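Local structure of DUF917 domain-containing protein (Chromobacterium violaceum, 2O3I) at residues T27-S30 and A31-A35; F3-S6 and P7-E11; A304-S307 and A308-H311; E245-L248 and D249-R253. The protein is of unknown function but belongs to the DUF917 family, combining S-Me-THD-like N-terminal and C-terminal domains. The protein carries 2 engineered substitutions. All coordinates share one frame; numbering follows the deposited sequence.

Interaction 1 (T27-S30 and A31-A35); sequences TMIS and ARHLA
Met28 and Arg32 run side by side along the first turn of helix 28-35, for which Thr27 serves as N-cap residue. The terminal CE of Met28, a selenomethionine, lies over one face of the Arg32 guanidinium, 3.7 Å from Arg32 CZ; its approach to NH2 is unusually close, and the exact length there is doubtful. A bend about the CG-SE bond (chi3 78°) brings this methyl back toward the arginine, whose own chain is extended from CG to NE. The same i to i+4 pairing recurs one residue on, where Ile29 CG2 lies 3.7 Å from His33 CE1. The imidazole also has the carbonyl oxygen of Ile29 over one face, 3.2 Å above the ring plane, and that oxygen accepts the backbone N-H of His33 as well. Farther out, Arg32 NH2 forms a salt bridge with Glu11 and a hydrogen bond with Gln329, a double anchorage that fixes the group covered by the Met28 methyl. The start of the helix is tied down by Asn75, hydrogen-bonded to Thr27 OG1, and by Asp336, which accepts from Met28 N. Ser30 and Leu34 both lean on Leu112 of helix 111-124; the backbone bond from Leu34 N to Ser30 O spans 3.2 Å.

Interaction 2 (F3-S6 and P7-E11); sequences FELS and PSDLE
Pro7 follows Ser6 at the turn that carries the chain from strand 3-5 into helix 10-19, and its ring rests on Phe38 and Asp47. Ser8 comes next and brings its hydroxyl back toward the same serine, with Ser8 OG 3.1 Å from Ser6 OG. Asp9 then does most of the work. Its N-H donates to Ser6 O at 2.9 Å, closing the turn, while its carboxylate oxygen OD2 accepts from Ser6 N, also at 2.9 Å. That amide approaches on the anti side of OD2, 35° out of the carboxylate plane, a link from side chain to backbone N-H like that in one half of a capping box. OD2 also takes a weak bond from Ser6 OG, and a water bridges it to Glu4 O, giving this oxygen three donors. CG of Asp9 stands beside the backbone N (chi1 -68°), which directs the carboxylate back at Ser6. Leu10 continues the turn, its N bonded to Pro7 O. Around this corner, strand 3-5 pairs with strand 49-52, while Phe3 touches Leu226 and Leu5 touches Leu230 of helix 225-237, whose Arg234 makes a weak, long ion pair with Asp9 OD1.

Interaction 3 (A304-S307 and A308-H311); sequences AWDS and ALSH
Leu309 N donates to Asp306 O at 2.9 Å, a nearly straight bond (168°) that closes a type I beta turn running from Asp306 to Leu309. Beyond the turn, residues 309-311 return past the end of strand 301-306 without regular structure. A second, side-chain bond reinforces the turn: Ala308 N donates to Asp306 OD1 at 2.8 Å, meeting that oxygen nearly along its C-O axis. The carboxylate gets there because its CG lies anti to the backbone N (chi1 179°), beside the carbonyl group that accepts from Leu309. The other oxygen, OD2, forms a salt bridge with Arg291, so both ends of the carboxylate are engaged. Alongside it, Leu309 CD1 approaches Asp306 CB at 4.1 Å. Trp305 extends the contact to the returning chain, presenting the edge of its six-membered ring to backbone oxygens: CZ3 lies 3.3 Å from Ser310 O, and Leu309 O lies in the ring plane beyond the same edge. The indole also touches Pro312. The bond from Ala308 N to Asp306 OD1 makes an Asx turn superposed on the type I beta turn. It begins the exposed connection between strands 301-306 and 314-315, which pair antiparallel as a beta hairpin with a backbone link from Ala304 to Leu313.

Interaction 4 (E245-L248 and D249-R253); sequences EAML and DFLRR
Met247 swings its CG anti to the backbone N (chi1 171°) and then bends at chi2 (55°), a path that sets the selenium of this selenomethionine obliquely across Leu251. SE lies 3.8 Å from Leu251 CG, and Met247 CG meets Leu251 CD1 at 3.9 Å. Leu248 adds a looser apolar touch, its CD2 4.4 Å from Leu251 CD1. The opposing polar flank centres on Asp249. Its carboxylate lies back along the previous turn, with OD1 3.2 Å from Glu245 O, two acceptors facing each other, and OD2 4.3 Å from Glu245 OE2. Arginines from the following turn probably offset this negative charge. Arg252 NH2 bonds weakly to Asp249 OD1 at 3.3 Å, with the oxygen at the guanidinium edge and in its plane. Arg253 adds a long ion pair to Asp249 OD2, which sits well out of its guanidinium plane, so charge alone acts there. Underneath, four regular i to i+4 backbone bonds run from Asp249 N to Glu245 O through Arg252 N to Leu248 O. Met247 and Phe250 pack on Leu232 of helix 225-237, and Leu248 and Leu251 on strand 352-358; with a salt-bridge network on its other flank, helix 244-255 has the build of an amphipathic helix.

Overall arrangement
Interactions 1 and 2 adjoin, their centres about 14 Å apart: the salt bridge from Arg32 to Glu11 and the packing of Ala35 on Leu10 join helices 28-35 and 10-19, which follow each other in the chain. Interaction 1 is the buried member; interaction 2 is partly buried and relies on polar bonds at a strand-to-helix corner. Interaction 4, also partly buried, belongs to the C-terminal S-Me-THD-like domain; it shares helix 225-237 as a neighbour with interaction 2, though about 12 Å separates their nearest atoms. Interaction 3 lies at the surface, in the connection after strand 301-306, about 41 Å between centres from interaction 2 and across the chain's centre. Interactions 1 and 4 rest on helical backbone bonds, 2 and 3 on aspartate-braced turns.

Interaction 1 (T27-S30 and A31-A35)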
loop_
_atom_site.group_PDB
_atom_site.type_symbol
_atom_site.label_atom_id
_atom_site.label_comp_id
_atom_site.label_asym_id
_atom_site.label_seq_id
_atom_site.Cartn_x
_atom_site.Cartn_y
_atom_site.Cartn_z
ATOM N N THR A 27 0.248 -3.159 -24.504
ATOM C CA THR A 27 0.703 -3.767 -25.751
ATOM C C THR A 27 -0.396 -4.542 -26.454
ATOM O O THR A 27 -1.297 -5.096 -25.814
ATOM C CB THR A 27 1.852 -4.759 -25.517
ATOM O OG1 THR A 27 1.350 -5.899 -24.811
ATOM C CG2 THR A 27 2.970 -4.111 -24.701
HETATM N N MSE A 28 -0.314 -4.576 -27.779
HETATM C CA MSE A 28 -1.274 -5.316 -28.577
HETATM C C MSE A 28 -1.031 -6.789 -28.278
HETATM O O MSE A 28 -1.937 -7.618 -28.361
HETATM C CB MSE A 28 -1.054 -5.034 -30.064
HETATM C CG MSE A 28 -1.457 -3.637 -30.490
HETATM SE SE MSE A 28 -0.834 -3.202 -32.269
HETATM C CE MSE A 28 -2.135 -4.162 -33.321
ATOM N N ILE A 29 0.205 -7.099 -27.910
ATOM C CA ILE A 29 0.588 -8.463 -27.588
ATOM C C ILE A 29 -0.294 -9.028 -26.481
ATOM O O ILE A 29 -0.896 -10.090 -26.636
ATOM C CB ILE A 29 2.054 -8.514 -27.151
ATOM C CG1 ILE A 29 2.926 -7.862 -28.235
ATOM C CG2 ILE A 29 2.461 -9.961 -26.881
ATOM C CD1 ILE A 29 4.399 -7.704 -27.877
ATOM N N SER A 30 -0.378 -8.311 -25.365
ATOM C CA SER A 30 -1.196 -8.764 -24.249
ATOM C C SER A 30 -2.679 -8.628 -24.584
ATOM O O SER A 30 -3.501 -9.376 -24.076
ATOM C CB SER A 30 -0.864 -7.978 -22.972
ATOM O OG SER A 30 -1.358 -6.651 -23.021
ATOM N N ALA A 31 -3.023 -7.670 -25.440
ATOM C CA ALA A 31 -4.416 -7.483 -25.828
ATOM C C ALA A 31 -4.862 -8.669 -26.681
ATOM O O ALA A 31 -5.981 -9.159 -26.535
ATOM C CB ALA A 31 -4.588 -6.184 -26.604
ATOM N N ARG A 32 -3.977 -9.125 -27.566
ATOM C CA ARG A 32 -4.266 -10.258 -28.443
ATOM C C ARG A 32 -4.321 -11.555 -27.652
ATOM O O ARG A 32 -5.125 -12.437 -27.945
ATOM C CB ARG A 32 -3.216 -10.352 -29.563
ATOM C CG ARG A 32 -3.481 -9.386 -30.730
ATOM C CD ARG A 32 -2.311 -9.279 -31.705
ATOM N NE ARG A 32 -2.607 -8.376 -32.818
ATOM C CZ ARG A 32 -1.689 -7.838 -33.622
ATOM N NH1 ARG A 32 -0.405 -8.111 -33.441
ATOM N NH2 ARG A 32 -2.050 -7.012 -34.597
ATOM N N HIS A 33 -3.467 -11.665 -26.644
ATOM C CA HIS A 33 -3.447 -12.847 -25.800
ATOM C C HIS A 33 -4.800 -13.041 -25.129
ATOM O O HIS A 33 -5.290 -14.166 -25.007
ATOM C CB HIS A 33 -2.370 -12.708 -24.726
ATOM C CG HIS A 33 -0.988 -13.009 -25.211
ATOM N ND1 HIS A 33 0.142 -12.633 -24.517
ATOM C CD2 HIS A 33 -0.553 -13.661 -26.317
ATOM C CE1 HIS A 33 1.214 -13.036 -25.177
ATOM N NE2 HIS A 33 0.820 -13.662 -26.271
ATOM N N LEU A 34 -5.398 -11.937 -24.690
ATOM C CA LEU A 34 -6.692 -11.988 -24.020
ATOM C C LEU A 34 -7.843 -12.233 -24.993
ATOM O O LEU A 34 -8.750 -13.025 -24.713
ATOM C CB LEU A 34 -6.936 -10.689 -23.249
ATOM C CG LEU A 34 -6.132 -10.461 -21.968
ATOM C CD1 LEU A 34 -6.381 -9.057 -21.453
ATOM C CD2 LEU A 34 -6.543 -11.491 -20.916
ATOM N N ALA A 35 -7.800 -11.553 -26.135
ATOM C CA ALA A 35 -8.840 -11.684 -27.150
ATOM C C ALA A 35 -8.883 -13.076 -27.785
ATOM O O ALA A 35 -9.946 -13.545 -28.195
ATOM C CB ALA A 35 -8.645 -10.628 -28.228
#

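Interaction 2 (F3-S6 and P7-E11)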
loop_
_atom_site.group_PDB
_atom_site.type_symbol
_atom_site.label_atom_id
_atom_site.label_comp_id
_atom_site.label_asym_id
_atom_site.label_seq_id
_atom_site.Cartn_x
_atom_site.Cartn_y
_atom_site.Cartn_z
ATOM N N PHE A 3 -24.567 -0.399 -29.868
ATOM C CA PHE A 3 -24.070 -1.439 -30.769
ATOM C C PHE A 3 -23.397 -2.584 -30.007
ATOM O O PHE A 3 -23.327 -2.558 -28.775
ATOM C CB PHE A 3 -23.118 -0.836 -31.829
ATOM C CG PHE A 3 -21.828 -0.278 -31.273
ATOM C CD1 PHE A 3 -20.685 -1.069 -31.201
ATOM C CD2 PHE A 3 -21.746 1.049 -30.859
ATOM C CE1 PHE A 3 -19.480 -0.545 -30.728
ATOM C CE2 PHE A 3 -20.551 1.581 -30.385
ATOM C CZ PHE A 3 -19.413 0.781 -30.322
ATOM N N GLU A 4 -22.927 -3.601 -30.728
ATOM C CA GLU A 4 -22.274 -4.724 -30.066
ATOM C C GLU A 4 -20.997 -5.205 -30.743
ATOM O O GLU A 4 -20.801 -5.031 -31.953
ATOM C CB GLU A 4 -23.255 -5.899 -29.888
ATOM C CG GLU A 4 -23.817 -6.488 -31.160
ATOM C CD GLU A 4 -24.879 -7.562 -30.901
ATOM O OE1 GLU A 4 -25.247 -8.266 -31.861
ATOM O OE2 GLU A 4 -25.350 -7.701 -29.749
ATOM N N LEU A 5 -20.123 -5.806 -29.939
ATOM C CA LEU A 5 -18.849 -6.315 -30.430
ATOM C C LEU A 5 -18.859 -7.831 -30.431
ATOM O O LEU A 5 -19.496 -8.450 -29.587
ATOM C CB LEU A 5 -17.702 -5.842 -29.530
ATOM C CG LEU A 5 -17.488 -4.349 -29.282
ATOM C CD1 LEU A 5 -16.502 -4.177 -28.129
ATOM C CD2 LEU A 5 -16.973 -3.679 -30.544
ATOM N N SER A 6 -18.141 -8.417 -31.380
ATOM C CA SER A 6 -18.022 -9.862 -31.491
ATOM C C SER A 6 -16.531 -10.166 -31.321
ATOM O O SER A 6 -15.708 -9.256 -31.343
ATOM C CB SER A 6 -18.490 -10.330 -32.867
ATOM O OG SER A 6 -17.581 -9.910 -33.874
ATOM N N PRO A 7 -16.162 -11.444 -31.139
ATOM C CA PRO A 7 -14.736 -11.740 -30.979
ATOM C C PRO A 7 -13.871 -11.183 -32.115
ATOM O O PRO A 7 -12.809 -10.616 -31.871
ATOM C CB PRO A 7 -14.711 -13.261 -30.919
ATOM C CG PRO A 7 -16.003 -13.568 -30.186
ATOM C CD PRO A 7 -16.986 -12.639 -30.873
ATOM N N SER A 8 -14.338 -11.321 -33.350
ATOM C CA SER A 8 -13.577 -10.840 -34.501
ATOM C C SER A 8 -13.410 -9.319 -34.532
ATOM O O SER A 8 -12.596 -8.796 -35.287
ATOM C CB SER A 8 -14.224 -11.321 -35.797
ATOM O OG SER A 8 -15.490 -10.726 -35.977
ATOM N N ASP A 9 -14.169 -8.609 -33.704
ATOM C CA ASP A 9 -14.054 -7.152 -33.645
ATOM C C ASP A 9 -12.930 -6.698 -32.702
ATOM O O ASP A 9 -12.515 -5.542 -32.737
ATOM C CB ASP A 9 -15.362 -6.519 -33.166
ATOM C CG ASP A 9 -16.490 -6.674 -34.159
ATOM O OD1 ASP A 9 -16.215 -6.680 -35.379
ATOM O OD2 ASP A 9 -17.656 -6.772 -33.715
ATOM N N LEU A 10 -12.440 -7.603 -31.862
ATOM C CA LEU A 10 -11.397 -7.246 -30.911
ATOM C C LEU A 10 -10.052 -6.923 -31.557
ATOM O O LEU A 10 -9.316 -6.068 -31.066
ATOM C CB LEU A 10 -11.219 -8.360 -29.869
ATOM C CG LEU A 10 -12.463 -8.706 -29.042
ATOM C CD1 LEU A 10 -12.113 -9.769 -28.034
ATOM C CD2 LEU A 10 -12.989 -7.454 -28.331
ATOM N N GLU A 11 -9.735 -7.598 -32.658
ATOM C CA GLU A 11 -8.462 -7.367 -33.338
ATOM C C GLU A 11 -8.392 -5.964 -33.933
ATOM O O GLU A 11 -7.408 -5.250 -33.732
ATOM C CB GLU A 11 -8.230 -8.427 -34.422
ATOM C CG GLU A 11 -7.060 -8.136 -35.352
ATOM C CD GLU A 11 -5.709 -8.050 -34.640
ATOM O OE1 GLU A 11 -4.723 -7.659 -35.298
ATOM O OE2 GLU A 11 -5.620 -8.373 -33.438
HETATM O O HOH W 1 -20.404 -7.424 -33.894
#

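Interaction 3 (A304-S307 and A308-H311)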
loop_
_atom_site.group_PDB
_atom_site.type_symbol
_atom_site.label_atom_id
_atom_site.label_comp_id
_atom_site.label_asym_id
_atom_site.label_seq_id
_atom_site.Cartn_x
_atom_site.Cartn_y
_atom_site.Cartn_z
ATOM N N ALA A 304 8.263 15.029 -28.445
ATOM C CA ALA A 304 8.955 14.716 -29.686
ATOM C C ALA A 304 9.930 15.867 -29.931
ATOM O O ALA A 304 9.524 17.029 -30.031
ATOM C CB ALA A 304 7.961 14.599 -30.842
ATOM N N TRP A 305 11.215 15.539 -30.015
ATOM C CA TRP A 305 12.249 16.544 -30.220
ATOM C C TRP A 305 13.014 16.414 -31.525
ATOM O O TRP A 305 13.449 15.324 -31.897
ATOM C CB TRP A 305 13.283 16.505 -29.089
ATOM C CG TRP A 305 12.872 17.137 -27.792
ATOM C CD1 TRP A 305 12.362 16.505 -26.689
ATOM C CD2 TRP A 305 12.981 18.523 -27.446
ATOM N NE1 TRP A 305 12.150 17.415 -25.678
ATOM C CE2 TRP A 305 12.522 18.660 -26.117
ATOM C CE3 TRP A 305 13.425 19.664 -28.130
ATOM C CZ2 TRP A 305 12.492 19.895 -25.458
ATOM C CZ3 TRP A 305 13.397 20.890 -27.475
ATOM C CH2 TRP A 305 12.933 20.995 -26.153
ATOM N N ASP A 306 13.177 17.542 -32.209
ATOM C CA ASP A 306 13.953 17.600 -33.439
ATOM C C ASP A 306 15.272 18.233 -33.001
ATOM O O ASP A 306 15.285 19.348 -32.486
ATOM C CB ASP A 306 13.281 18.493 -34.487
ATOM C CG ASP A 306 14.094 18.596 -35.772
ATOM O OD1 ASP A 306 15.302 18.911 -35.698
ATOM O OD2 ASP A 306 13.524 18.364 -36.861
ATOM N N SER A 307 16.367 17.511 -33.196
ATOM C CA SER A 307 17.698 17.974 -32.818
ATOM C C SER A 307 17.993 19.423 -33.189
ATOM O O SER A 307 18.652 20.138 -32.438
ATOM C CB SER A 307 18.755 17.085 -33.471
ATOM O OG SER A 307 18.436 15.719 -33.305
ATOM N N ALA A 308 17.508 19.853 -34.347
ATOM C CA ALA A 308 17.766 21.205 -34.824
ATOM C C ALA A 308 16.887 22.317 -34.248
ATOM O O ALA A 308 17.083 23.482 -34.576
ATOM C CB ALA A 308 17.687 21.226 -36.358
ATOM N N LEU A 309 15.936 21.977 -33.386
ATOM C CA LEU A 309 15.047 22.995 -32.832
ATOM C C LEU A 309 15.080 23.121 -31.313
ATOM O O LEU A 309 15.205 22.128 -30.596
ATOM C CB LEU A 309 13.621 22.734 -33.309
ATOM C CG LEU A 309 13.420 22.971 -34.807
ATOM C CD1 LEU A 309 12.134 22.308 -35.284
ATOM C CD2 LEU A 309 13.392 24.477 -35.072
ATOM N N SER A 310 14.954 24.360 -30.839
ATOM C CA SER A 310 14.982 24.683 -29.409
ATOM C C SER A 310 13.687 24.325 -28.691
ATOM O O SER A 310 13.673 24.137 -27.478
ATOM C CB SER A 310 15.243 26.175 -29.224
ATOM O OG SER A 310 16.342 26.599 -30.008
ATOM N N HIS A 311 12.596 24.260 -29.444
ATOM C CA HIS A 311 11.299 23.920 -28.884
ATOM C C HIS A 311 10.892 22.539 -29.397
ATOM O O HIS A 311 11.268 22.146 -30.502
ATOM C CB HIS A 311 10.258 24.951 -29.314
ATOM C CG HIS A 311 10.069 25.028 -30.796
ATOM N ND1 HIS A 311 10.897 25.765 -31.615
ATOM C CD2 HIS A 311 9.168 24.430 -31.611
ATOM C CE1 HIS A 311 10.515 25.616 -32.872
ATOM N NE2 HIS A 311 9.469 24.811 -32.898
#

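Interaction 4 (E245-L248 and D249-R253)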
loop_
_atom_site.group_PDB
_atom_site.type_symbol
_atom_site.label_atom_id
_atom_site.label_comp_id
_atom_site.label_asym_id
_atom_site.label_seq_id
_atom_site.Cartn_x
_atom_site.Cartn_y
_atom_site.Cartn_z
ATOM N N GLU A 245 0.649 9.435 -45.141
ATOM C CA GLU A 245 -0.246 10.364 -45.826
ATOM C C GLU A 245 -1.668 9.811 -45.834
ATOM O O GLU A 245 -2.631 10.537 -45.592
ATOM C CB GLU A 245 0.214 10.587 -47.265
ATOM C CG GLU A 245 -0.571 11.655 -48.012
ATOM C CD GLU A 245 -0.148 11.783 -49.471
ATOM O OE1 GLU A 245 1.069 11.701 -49.745
ATOM O OE2 GLU A 245 -1.027 11.980 -50.339
ATOM N N ALA A 246 -1.792 8.519 -46.120
ATOM C CA ALA A 246 -3.100 7.876 -46.140
ATOM C C ALA A 246 -3.723 7.896 -44.746
ATOM O O ALA A 246 -4.935 8.007 -44.610
ATOM C CB ALA A 246 -2.970 6.433 -46.636
HETATM N N MSE A 247 -2.895 7.783 -43.712
HETATM C CA MSE A 247 -3.408 7.796 -42.342
HETATM C C MSE A 247 -4.022 9.154 -42.048
HETATM O O MSE A 247 -5.134 9.243 -41.518
HETATM C CB MSE A 247 -2.284 7.486 -41.343
HETATM C CG MSE A 247 -2.658 7.692 -39.878
HETATM SE SE MSE A 247 -4.251 6.720 -39.308
HETATM C CE MSE A 247 -3.388 5.214 -38.457
ATOM N N LEU A 248 -3.300 10.212 -42.405
ATOM C CA LEU A 248 -3.787 11.569 -42.191
ATOM C C LEU A 248 -5.061 11.808 -43.003
ATOM O O LEU A 248 -5.999 12.450 -42.527
ATOM C CB LEU A 248 -2.720 12.592 -42.587
ATOM C CG LEU A 248 -1.445 12.584 -41.742
ATOM C CD1 LEU A 248 -0.434 13.523 -42.377
ATOM C CD2 LEU A 248 -1.750 13.009 -40.308
ATOM N N ASP A 249 -5.095 11.292 -44.228
ATOM C CA ASP A 249 -6.278 11.454 -45.056
ATOM C C ASP A 249 -7.473 10.797 -44.360
ATOM O O ASP A 249 -8.514 11.430 -44.184
ATOM C CB ASP A 249 -6.058 10.836 -46.446
ATOM C CG ASP A 249 -5.135 11.678 -47.329
ATOM O OD1 ASP A 249 -4.653 12.732 -46.860
ATOM O OD2 ASP A 249 -4.887 11.290 -48.494
ATOM N N PHE A 250 -7.305 9.543 -43.944
ATOM C CA PHE A 250 -8.370 8.790 -43.271
ATOM C C PHE A 250 -8.865 9.506 -42.023
ATOM O O PHE A 250 -10.074 9.656 -41.809
ATOM C CB PHE A 250 -7.878 7.388 -42.873
ATOM C CG PHE A 250 -8.950 6.517 -42.255
ATOM C CD1 PHE A 250 -9.829 5.794 -43.057
ATOM C CD2 PHE A 250 -9.101 6.447 -40.873
ATOM C CE1 PHE A 250 -10.839 5.019 -42.490
ATOM C CE2 PHE A 250 -10.107 5.677 -40.304
ATOM C CZ PHE A 250 -10.977 4.962 -41.112
ATOM N N LEU A 251 -7.922 9.932 -41.192
ATOM C CA LEU A 251 -8.251 10.626 -39.958
ATOM C C LEU A 251 -9.107 11.852 -40.214
ATOM O O LEU A 251 -10.091 12.092 -39.519
ATOM C CB LEU A 251 -6.973 11.050 -39.232
ATOM C CG LEU A 251 -6.089 9.951 -38.625
ATOM C CD1 LEU A 251 -4.747 10.558 -38.218
ATOM C CD2 LEU A 251 -6.775 9.320 -37.425
ATOM N N ARG A 252 -8.724 12.625 -41.225
ATOM C CA ARG A 252 -9.436 13.846 -41.559
ATOM C C ARG A 252 -10.811 13.597 -42.168
ATOM O O ARG A 252 -11.813 14.136 -41.692
ATOM C CB ARG A 252 -8.591 14.687 -42.517
ATOM C CG ARG A 252 -9.169 16.055 -42.813
ATOM C CD ARG A 252 -8.323 16.806 -43.828
ATOM N NE ARG A 252 -8.261 16.114 -45.116
ATOM C CZ ARG A 252 -7.277 15.302 -45.499
ATOM N NH1 ARG A 252 -6.245 15.065 -44.696
ATOM N NH2 ARG A 252 -7.333 14.720 -46.693
ATOM N N ARG A 253 -10.852 12.768 -43.207
ATOM C CA ARG A 253 -12.091 12.457 -43.919
ATOM C C ARG A 253 -13.055 11.501 -43.211
ATOM O O ARG A 253 -14.267 11.688 -43.276
ATOM C CB ARG A 253 -11.752 11.887 -45.301
ATOM C CG ARG A 253 -10.873 12.799 -46.143
ATOM C CD ARG A 253 -10.424 12.113 -47.428
ATOM N NE ARG A 253 -9.475 12.933 -48.178
ATOM C CZ ARG A 253 -8.740 12.493 -49.196
ATOM N NH1 ARG A 253 -8.841 11.231 -49.597
ATOM N NH2 ARG A 253 -7.893 13.313 -49.806
#